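Local coordinates for protein AT-less polyketide synthase (PDB 4TKT) that probably catalyses decarboxylative Claisen condensation as a ketosynthase domain, extending the polyketide chain in isomigrastatin biosynthesis, at residues A208-V213 and V256-L261; G220-I225 and Y247-G252; N30-R35 and T382-L387. One frame throughout, in Å; residues are numbered along the deposited sequence.

Contact 1 (A208-V213 and V256-L261); sequences ALAGGV and VLLRPL
The carbonyl oxygen of Val256 is gripped by more than one group of the neighbouring strand. Ala210 N donates to Val256 O at 2.9 Å, with a nearly straight N-H...O angle and the donor close to the line of the C=O bond. Leu209 CA makes a longer C-H...O contact with Val256 O, at 3.5 Å. The return bond, Val256 N to Ala210 O, is 2.7 Å long. Ala208 and Leu258 form a second antiparallel hydrogen-bonded pair, again with one bond in each direction. The shorter of these, Leu258 N to Ala208 O, measures 2.6 Å. Between the two pairs, Leu209 and Leu257 face each other as a non-hydrogen-bonded pair. Both leucines hold CG anti to the backbone N (chi1 -157° and -165°), which turns their ends toward each other. Leu209 CD1 meets Leu257 CD1 at 3.7 Å, the side chains crossing at about a right angle. Leu209 touches Ala102 and Leu257 touches Ala109 of helix 93-109. The other side of the sheet carries Ala208, Ala210, Val256 and Leu258. There Leu258 reaches diagonally past its own partner, Ala208, with CD1 4.1 Å from Ala210 CB. Val256 CG2 lies between its own backbone N and carbonyl carbon and sits 3.3 Å from Ala210 O. On this side Ile193 and Ala196 of helix 188-202 pack on Ala210, and Leu200 on Ala208 and Leu258. The short strand segments run at 137°, well away from exactly antiparallel, and their side-chain contacts end at Ala210. All six touching residues are buried. Helices on both sides of a sheet ordered 179-182, 129-136, 208-214, 252-260, 9-17, with 252-260 antiparallel to its neighbours, mark the thiolase fold.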
loop_
_atom_site.group_PDB
_atom_site.type_symbol
_atom_site.label_atom_id
_atom_site.label_comp_id
_atom_site.label_asym_id
_atom_site.label_seq_id
_atom_site.Cartn_x
_atom_site.Cartn_y
_atom_site.Cartn_z
ATOM N N ALA A 208 2.002 13.976 1.204
ATOM C CA ALA A 208 2.598 13.268 0.086
ATOM C C ALA A 208 2.108 11.835 0.006
ATOM O O ALA A 208 2.113 11.098 0.992
ATOM C CB ALA A 208 4.114 13.300 0.185
ATOM N N LEU A 209 1.675 11.454 -1.187
ATOM C CA LEU A 209 1.348 10.073 -1.480
ATOM C C LEU A 209 2.595 9.379 -2.023
ATOM O O LEU A 209 3.159 9.807 -3.030
ATOM C CB LEU A 209 0.204 10.001 -2.485
ATOM C CG LEU A 209 -0.615 8.717 -2.500
ATOM C CD1 LEU A 209 -1.224 8.482 -1.133
ATOM C CD2 LEU A 209 -1.692 8.809 -3.565
ATOM N N ALA A 210 3.037 8.327 -1.345
ATOM C CA ALA A 210 4.211 7.587 -1.788
ATOM C C ALA A 210 3.905 6.101 -1.865
ATOM O O ALA A 210 3.284 5.542 -0.963
ATOM C CB ALA A 210 5.385 7.838 -0.859
ATOM N N GLY A 211 4.336 5.463 -2.946
ATOM C CA GLY A 211 4.099 4.044 -3.115
ATOM C C GLY A 211 4.781 3.463 -4.333
ATOM O O GLY A 211 5.523 4.152 -5.036
ATOM N N GLY A 212 4.526 2.183 -4.579
ATOM C CA GLY A 212 5.107 1.484 -5.707
ATOM C C GLY A 212 4.112 0.546 -6.360
ATOM O O GLY A 212 3.134 0.128 -5.743
ATOM N N VAL A 213 4.360 0.220 -7.621
ATOM C CA VAL A 213 3.500 -0.692 -8.355
ATOM C C VAL A 213 4.344 -1.602 -9.240
ATOM O O VAL A 213 5.313 -1.162 -9.861
ATOM C CB VAL A 213 2.462 0.073 -9.211
ATOM C CG1 VAL A 213 3.146 1.103 -10.099
ATOM C CG2 VAL A 213 1.623 -0.890 -10.038
ATOM N N VAL A 256 1.311 4.865 0.705
ATOM C CA VAL A 256 1.091 5.478 2.007
ATOM C C VAL A 256 0.872 6.975 1.842
ATOM O O VAL A 256 1.423 7.596 0.933
ATOM C CB VAL A 256 2.275 5.242 2.966
ATOM C CG1 VAL A 256 2.259 3.825 3.496
ATOM C CG2 VAL A 256 3.592 5.544 2.273
ATOM N N LEU A 257 0.049 7.547 2.715
ATOM C CA LEU A 257 -0.110 8.992 2.770
ATOM C C LEU A 257 0.802 9.537 3.862
ATOM O O LEU A 257 0.659 9.182 5.032
ATOM C CB LEU A 257 -1.568 9.377 3.033
ATOM C CG LEU A 257 -1.936 10.841 2.769
ATOM C CD1 LEU A 257 -1.606 11.229 1.337
ATOM C CD2 LEU A 257 -3.406 11.093 3.056
ATOM N N LEU A 258 1.748 10.387 3.472
ATOM C CA LEU A 258 2.759 10.878 4.402
ATOM C C LEU A 258 2.526 12.330 4.799
ATOM O O LEU A 258 2.012 13.129 4.016
ATOM C CB LEU A 258 4.153 10.723 3.796
ATOM C CG LEU A 258 4.544 9.293 3.429
ATOM C CD1 LEU A 258 5.978 9.250 2.935
ATOM C CD2 LEU A 258 4.352 8.375 4.622
ATOM N N ARG A 259 2.935 12.667 6.017
ATOM C CA ARG A 259 2.649 13.972 6.596
ATOM C C ARG A 259 3.542 14.238 7.807
ATOM O O ARG A 259 3.822 13.321 8.578
ATOM C CB ARG A 259 1.175 14.040 6.993
ATOM C CG ARG A 259 0.712 15.396 7.442
ATOM C CD ARG A 259 -0.793 15.449 7.555
ATOM N NE ARG A 259 -1.245 16.827 7.688
ATOM C CZ ARG A 259 -2.497 17.177 7.949
ATOM N NH1 ARG A 259 -3.421 16.240 8.111
ATOM N NH2 ARG A 259 -2.820 18.458 8.052
ATOM N N PRO A 260 4.010 15.489 7.969
ATOM C CA PRO A 260 4.760 15.856 9.177
ATOM C C PRO A 260 3.968 15.535 10.440
ATOM O O PRO A 260 2.797 15.901 10.531
ATOM C CB PRO A 260 4.961 17.365 9.022
ATOM C CG PRO A 260 4.948 17.588 7.554
ATOM C CD PRO A 260 3.967 16.592 6.993
ATOM N N LEU A 261 4.606 14.857 11.389
ATOM C CA LEU A 261 3.933 14.341 12.580
ATOM C C LEU A 261 3.134 15.400 13.335
ATOM O O LEU A 261 2.026 15.134 13.795
ATOM C CB LEU A 261 4.956 13.703 13.522
ATOM C CG LEU A 261 4.390 13.026 14.770
ATOM C CD1 LEU A 261 3.308 12.030 14.391
ATOM C CD2 LEU A 261 5.500 12.338 15.540
#

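Contact 2 (G220-I225 and Y247-G252); sequences GKYLMI and YVPGEG
Pro249 fits against Lys221, Tyr222 and Ile225, on one side of helix 220-227. This is a helix-on-loop contact in the N-terminal half of a thiolase-fold ketosynthase, where the loop leads into strand 252-260. The tight part lies at the proline ring. Pro249 CG comes to 3.2 Å from Tyr222 OH and 3.4 Å from Tyr222 CZ, approaching the phenol obliquely at its hydroxyl end. Ile225 CD1 closes on Pro249 CD from another direction, at 4.0 Å. The aliphatic part of Lys221 runs past the proline the opposite way, and its CD lies 4.2 Å from Pro249 CB. The lysine chain then bends at chi3 (-62°). Its NZ bonds to Ser216 OG and Leu215 O and makes a cation-pi contact with Tyr139. Tyr222 OH bonds to Trp66 O, which helps fix the ring beside the proline. A leucine at Tyr222 would probably leave Trp66 O without this partner and open a gap beside Pro249 CG. The looser part lies toward Tyr247, which is partly exposed. Only its hydroxyl end approaches the helix, with Tyr247 OH 3.5 Å from Ile225 CG2, while its ring packs edge-to-face with His361. Ile225 thus touches the loop with both branches, CD1 on the proline and CG2 at the tyrosine hydroxyl. No direct hydrogen bond joins the two segments. The polar link across the contact is water-mediated and weak throughout. One water donates to Pro249 O at 2.9 Å and to Tyr222 OH at a long 3.5 Å.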
loop_
_atom_site.group_PDB
_atom_site.type_symbol
_atom_site.label_atom_id
_atom_site.label_comp_id
_atom_site.label_asym_id
_atom_site.label_seq_id
_atom_site.Cartn_x
_atom_site.Cartn_y
_atom_site.Cartn_z
ATOM N N GLY A 220 7.804 -11.774 -21.340
ATOM C CA GLY A 220 9.169 -11.318 -21.536
ATOM C C GLY A 220 10.017 -11.320 -20.278
ATOM O O GLY A 220 11.180 -11.727 -20.305
ATOM N N LYS A 221 9.430 -10.869 -19.173
ATOM C CA LYS A 221 10.131 -10.822 -17.895
ATOM C C LYS A 221 10.640 -12.200 -17.491
ATOM O O LYS A 221 11.718 -12.332 -16.916
ATOM C CB LYS A 221 9.217 -10.267 -16.804
ATOM C CG LYS A 221 9.864 -10.191 -15.432
ATOM C CD LYS A 221 8.834 -9.950 -14.338
ATOM C CE LYS A 221 8.121 -8.621 -14.517
ATOM N NZ LYS A 221 7.155 -8.361 -13.414
ATOM N N TYR A 222 9.859 -13.227 -17.807
ATOM C CA TYR A 222 10.216 -14.590 -17.447
ATOM C C TYR A 222 11.296 -15.157 -18.360
ATOM O O TYR A 222 12.156 -15.913 -17.911
ATOM C CB TYR A 222 8.974 -15.480 -17.456
ATOM C CG TYR A 222 8.187 -15.361 -16.174
ATOM C CD1 TYR A 222 7.276 -14.328 -15.988
ATOM C CD2 TYR A 222 8.382 -16.260 -15.136
ATOM C CE1 TYR A 222 6.566 -14.206 -14.806
ATOM C CE2 TYR A 222 7.679 -16.147 -13.951
ATOM C CZ TYR A 222 6.773 -15.118 -13.791
ATOM O OH TYR A 222 6.075 -15.006 -12.615
ATOM N N LEU A 223 11.263 -14.785 -19.635
ATOM C CA LEU A 223 12.319 -15.182 -20.558
ATOM C C LEU A 223 13.634 -14.515 -20.167
ATOM O O LEU A 223 14.716 -15.012 -20.475
ATOM C CB LEU A 223 11.950 -14.820 -21.997
ATOM C CG LEU A 223 10.827 -15.627 -22.653
ATOM C CD1 LEU A 223 10.467 -15.039 -24.006
ATOM C CD2 LEU A 223 11.221 -17.089 -22.797
HETATM N N MSE A 224 13.525 -13.387 -19.477
HETATM C CA MSE A 224 14.686 -12.602 -19.090
HETATM C C MSE A 224 15.380 -13.177 -17.860
HETATM O O MSE A 224 16.604 -13.312 -17.833
HETATM C CB MSE A 224 14.273 -11.158 -18.827
HETATM C CG MSE A 224 15.431 -10.203 -18.651
HETATM SE SE MSE A 224 15.185 -9.066 -17.095
HETATM C CE MSE A 224 15.943 -10.244 -15.756
ATOM N N ILE A 225 14.596 -13.508 -16.841
ATOM C CA ILE A 225 15.148 -14.091 -15.624
ATOM C C ILE A 225 15.596 -15.530 -15.866
ATOM O O ILE A 225 16.351 -16.096 -15.077
ATOM C CB ILE A 225 14.136 -14.056 -14.463
ATOM C CG1 ILE A 225 12.912 -14.913 -14.782
ATOM C CG2 ILE A 225 13.714 -12.631 -14.174
ATOM C CD1 ILE A 225 11.891 -14.950 -13.657
ATOM N N TYR A 247 15.169 -15.934 -7.279
ATOM C CA TYR A 247 13.927 -15.413 -6.729
ATOM C C TYR A 247 12.740 -15.773 -7.610
ATOM O O TYR A 247 12.904 -16.342 -8.689
ATOM C CB TYR A 247 14.011 -13.894 -6.543
ATOM C CG TYR A 247 14.121 -13.085 -7.821
ATOM C CD1 TYR A 247 12.986 -12.710 -8.530
ATOM C CD2 TYR A 247 15.357 -12.670 -8.303
ATOM C CE1 TYR A 247 13.078 -11.964 -9.690
ATOM C CE2 TYR A 247 15.458 -11.920 -9.463
ATOM C CZ TYR A 247 14.314 -11.570 -10.150
ATOM O OH TYR A 247 14.401 -10.827 -11.303
ATOM N N VAL A 248 11.545 -15.446 -7.128
ATOM C CA VAL A 248 10.326 -15.591 -7.910
ATOM C C VAL A 248 9.619 -14.238 -7.951
ATOM O O VAL A 248 9.401 -13.613 -6.914
ATOM C CB VAL A 248 9.394 -16.686 -7.333
ATOM C CG1 VAL A 248 9.064 -16.420 -5.871
ATOM C CG2 VAL A 248 8.129 -16.806 -8.156
ATOM N N PRO A 249 9.293 -13.760 -9.159
ATOM C CA PRO A 249 8.672 -12.436 -9.290
ATOM C C PRO A 249 7.259 -12.399 -8.720
ATOM O O PRO A 249 6.557 -13.407 -8.747
ATOM C CB PRO A 249 8.662 -12.201 -10.803
ATOM C CG PRO A 249 8.688 -13.561 -11.395
ATOM C CD PRO A 249 9.519 -14.398 -10.466
ATOM N N GLY A 250 6.859 -11.243 -8.204
ATOM C CA GLY A 250 5.535 -11.079 -7.635
ATOM C C GLY A 250 4.895 -9.763 -8.034
ATOM O O GLY A 250 5.590 -8.792 -8.331
ATOM N N GLU A 251 3.565 -9.740 -8.047
ATOM C CA GLU A 251 2.806 -8.539 -8.380
ATOM C C GLU A 251 2.344 -7.819 -7.120
ATOM O O GLU A 251 2.114 -8.450 -6.094
ATOM C CB GLU A 251 1.594 -8.887 -9.246
ATOM C CG GLU A 251 1.930 -9.342 -10.649
ATOM C CD GLU A 251 0.693 -9.677 -11.456
ATOM O OE1 GLU A 251 -0.309 -10.126 -10.858
ATOM O OE2 GLU A 251 0.719 -9.485 -12.688
ATOM N N GLY A 252 2.198 -6.501 -7.196
ATOM C CA GLY A 252 1.744 -5.747 -6.044
ATOM C C GLY A 252 1.560 -4.264 -6.289
ATOM O O GLY A 252 2.264 -3.662 -7.098
HETATM O O HOH W 1 4.731 -12.418 -10.768
#

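Contact 3 (N30-R35 and T382-L387); sequences NLLAGR and TLVPSL
Leu32 has CG anti to its backbone N (chi1 -175°), which carries the end of the side chain round to Thr382 although the CB leaves on the far side. Val384 holds CG1 anti to its carbonyl carbon (chi1 -69°), and this methyl lies against the last helical turn. Leu32 CD1 meets Thr382 CG2 at 4.0 Å, the two side chains crossing at about a right angle. Val384 CG1 packs on Leu31 CB at 4.2 Å. Val384 CB also lies 3.4 Å from Leu31 O. That oxygen accepts a bond from a water at 2.9 Å, and the same water donates to Pro385 O. The water thus bridges the segments, which share no direct hydrogen bond. Leu31 O also receives a weak bond from Gly34 N, as part of the Schellman motif that ends the helix. Gly34 has positive phi (62°), and a CB here would come close to both Pro385 CG and Leu387 CD2. Both Leu387 methyls lie against Gly34 O, CD2 at 3.4 Å, and Leu387 CD1 also reaches Arg35 O at 3.6 Å. Arg35 O is bonded to Asn358 ND2, and Leu387 N to Ser357 OG, so helix 356-359 holds both segments at this end. At the other end, Trp28 of helix 24-32 touches Thr382 and Val384. Lys373 of helix 366-380 packs on Leu31 and Val384, and strand 382-383 pairs with strand 410-411.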
loop_
_atom_site.group_PDB
_atom_site.type_symbol
_atom_site.label_atom_id
_atom_site.label_comp_id
_atom_site.label_asym_id
_atom_site.label_seq_id
_atom_site.Cartn_x
_atom_site.Cartn_y
_atom_site.Cartn_z
ATOM N N ASN A 30 -2.819 -13.577 6.090
ATOM C CA ASN A 30 -1.870 -14.432 5.386
ATOM C C ASN A 30 -0.509 -14.469 6.072
ATOM O O ASN A 30 0.092 -15.533 6.226
ATOM C CB ASN A 30 -1.706 -13.963 3.940
ATOM C CG ASN A 30 -2.968 -14.139 3.126
ATOM O OD1 ASN A 30 -4.005 -14.548 3.647
ATOM N ND2 ASN A 30 -2.889 -13.823 1.839
ATOM N N LEU A 31 -0.029 -13.298 6.478
ATOM C CA LEU A 31 1.258 -13.184 7.151
ATOM C C LEU A 31 1.242 -13.898 8.498
ATOM O O LEU A 31 2.220 -14.535 8.886
ATOM C CB LEU A 31 1.635 -11.714 7.344
ATOM C CG LEU A 31 2.063 -10.936 6.100
ATOM C CD1 LEU A 31 2.267 -9.471 6.439
ATOM C CD2 LEU A 31 3.331 -11.532 5.508
ATOM N N LEU A 32 0.124 -13.788 9.206
ATOM C CA LEU A 32 0.004 -14.382 10.528
ATOM C C LEU A 32 -0.064 -15.902 10.446
ATOM O O LEU A 32 0.489 -16.601 11.293
ATOM C CB LEU A 32 -1.230 -13.836 11.248
ATOM C CG LEU A 32 -1.428 -14.276 12.697
ATOM C CD1 LEU A 32 -0.167 -14.033 13.511
ATOM C CD2 LEU A 32 -2.609 -13.541 13.307
ATOM N N ALA A 33 -0.733 -16.407 9.415
ATOM C CA ALA A 33 -0.910 -17.845 9.253
ATOM C C ALA A 33 0.272 -18.492 8.533
ATOM O O ALA A 33 0.275 -19.700 8.293
ATOM C CB ALA A 33 -2.202 -18.134 8.505
ATOM N N GLY A 34 1.273 -17.684 8.195
ATOM C CA GLY A 34 2.455 -18.178 7.509
ATOM C C GLY A 34 2.119 -18.761 6.151
ATOM O O GLY A 34 2.721 -19.742 5.715
ATOM N N ARG A 35 1.152 -18.146 5.481
ATOM C CA ARG A 35 0.644 -18.662 4.219
ATOM C C ARG A 35 1.572 -18.352 3.045
ATOM O O ARG A 35 2.142 -17.264 2.955
ATOM C CB ARG A 35 -0.753 -18.098 3.953
ATOM C CG ARG A 35 -1.454 -18.696 2.745
ATOM C CD ARG A 35 -2.954 -18.439 2.785
ATOM N NE ARG A 35 -3.579 -19.041 3.961
ATOM C CZ ARG A 35 -4.060 -18.351 4.991
ATOM N NH1 ARG A 35 -4.001 -17.026 4.991
ATOM N NH2 ARG A 35 -4.609 -18.986 6.017
ATOM N N THR A 382 2.840 -8.232 17.002
ATOM C CA THR A 382 3.092 -9.637 16.718
ATOM C C THR A 382 4.116 -9.809 15.604
ATOM O O THR A 382 4.003 -9.195 14.545
ATOM C CB THR A 382 1.794 -10.365 16.315
ATOM O OG1 THR A 382 0.821 -10.230 17.358
ATOM C CG2 THR A 382 2.061 -11.841 16.063
ATOM N N LEU A 383 5.117 -10.644 15.851
ATOM C CA LEU A 383 6.094 -10.987 14.828
ATOM C C LEU A 383 5.622 -12.208 14.047
ATOM O O LEU A 383 5.254 -13.227 14.632
ATOM C CB LEU A 383 7.462 -11.247 15.455
ATOM C CG LEU A 383 8.099 -10.034 16.135
ATOM C CD1 LEU A 383 9.318 -10.445 16.942
ATOM C CD2 LEU A 383 8.467 -8.992 15.094
ATOM N N VAL A 384 5.628 -12.097 12.723
ATOM C CA VAL A 384 5.114 -13.159 11.867
ATOM C C VAL A 384 6.243 -14.011 11.287
ATOM O O VAL A 384 7.369 -13.536 11.143
ATOM C CB VAL A 384 4.262 -12.579 10.721
ATOM C CG1 VAL A 384 2.964 -12.005 11.268
ATOM C CG2 VAL A 384 5.042 -11.531 9.958
ATOM N N PRO A 385 5.943 -15.279 10.961
ATOM C CA PRO A 385 6.943 -16.216 10.435
ATOM C C PRO A 385 7.580 -15.789 9.115
ATOM O O PRO A 385 6.977 -15.055 8.333
ATOM C CB PRO A 385 6.139 -17.505 10.231
ATOM C CG PRO A 385 5.002 -17.395 11.167
ATOM C CD PRO A 385 4.650 -15.945 11.203
ATOM N N SER A 386 8.802 -16.260 8.888
ATOM C CA SER A 386 9.461 -16.142 7.596
ATOM C C SER A 386 9.598 -17.545 7.003
ATOM O O SER A 386 10.112 -18.455 7.655
ATOM C CB SER A 386 10.824 -15.464 7.736
ATOM O OG SER A 386 11.309 -15.023 6.481
ATOM N N LEU A 387 9.135 -17.718 5.771
ATOM C CA LEU A 387 8.966 -19.051 5.197
ATOM C C LEU A 387 10.204 -19.601 4.491
ATOM O O LEU A 387 11.142 -18.865 4.185
ATOM C CB LEU A 387 7.791 -19.044 4.216
ATOM C CG LEU A 387 6.452 -18.563 4.780
ATOM C CD1 LEU A 387 5.366 -18.628 3.715
ATOM C CD2 LEU A 387 6.064 -19.379 6.002
HETATM O O HOH W 2 4.344 -15.593 7.248
#

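Overall arrangement
From the N terminus, the chain meets contact 3 at residues 30-35, where helix 24-32 ends. That contact closes only at 382-387, so its loop encloses both others. Contact 1 begins on strand 208-214 and closes on strand 252-260. Contact 2 lies inside the loop closed by contact 1. The loops nest and none cross. Contacts 1 and 2 touch where Val213 CG2 lies 4.1 Å from Gly252 O. Contact 3 stands apart, its nearest atoms about 14 Å from contact 1 and about 11 Å from contact 2. Contact 1 joins two central-sheet strands, contact 2 sets helix 220-227 on the loop entering that sheet, and contact 3 ties helix 24-32 to the segment after helix 366-380.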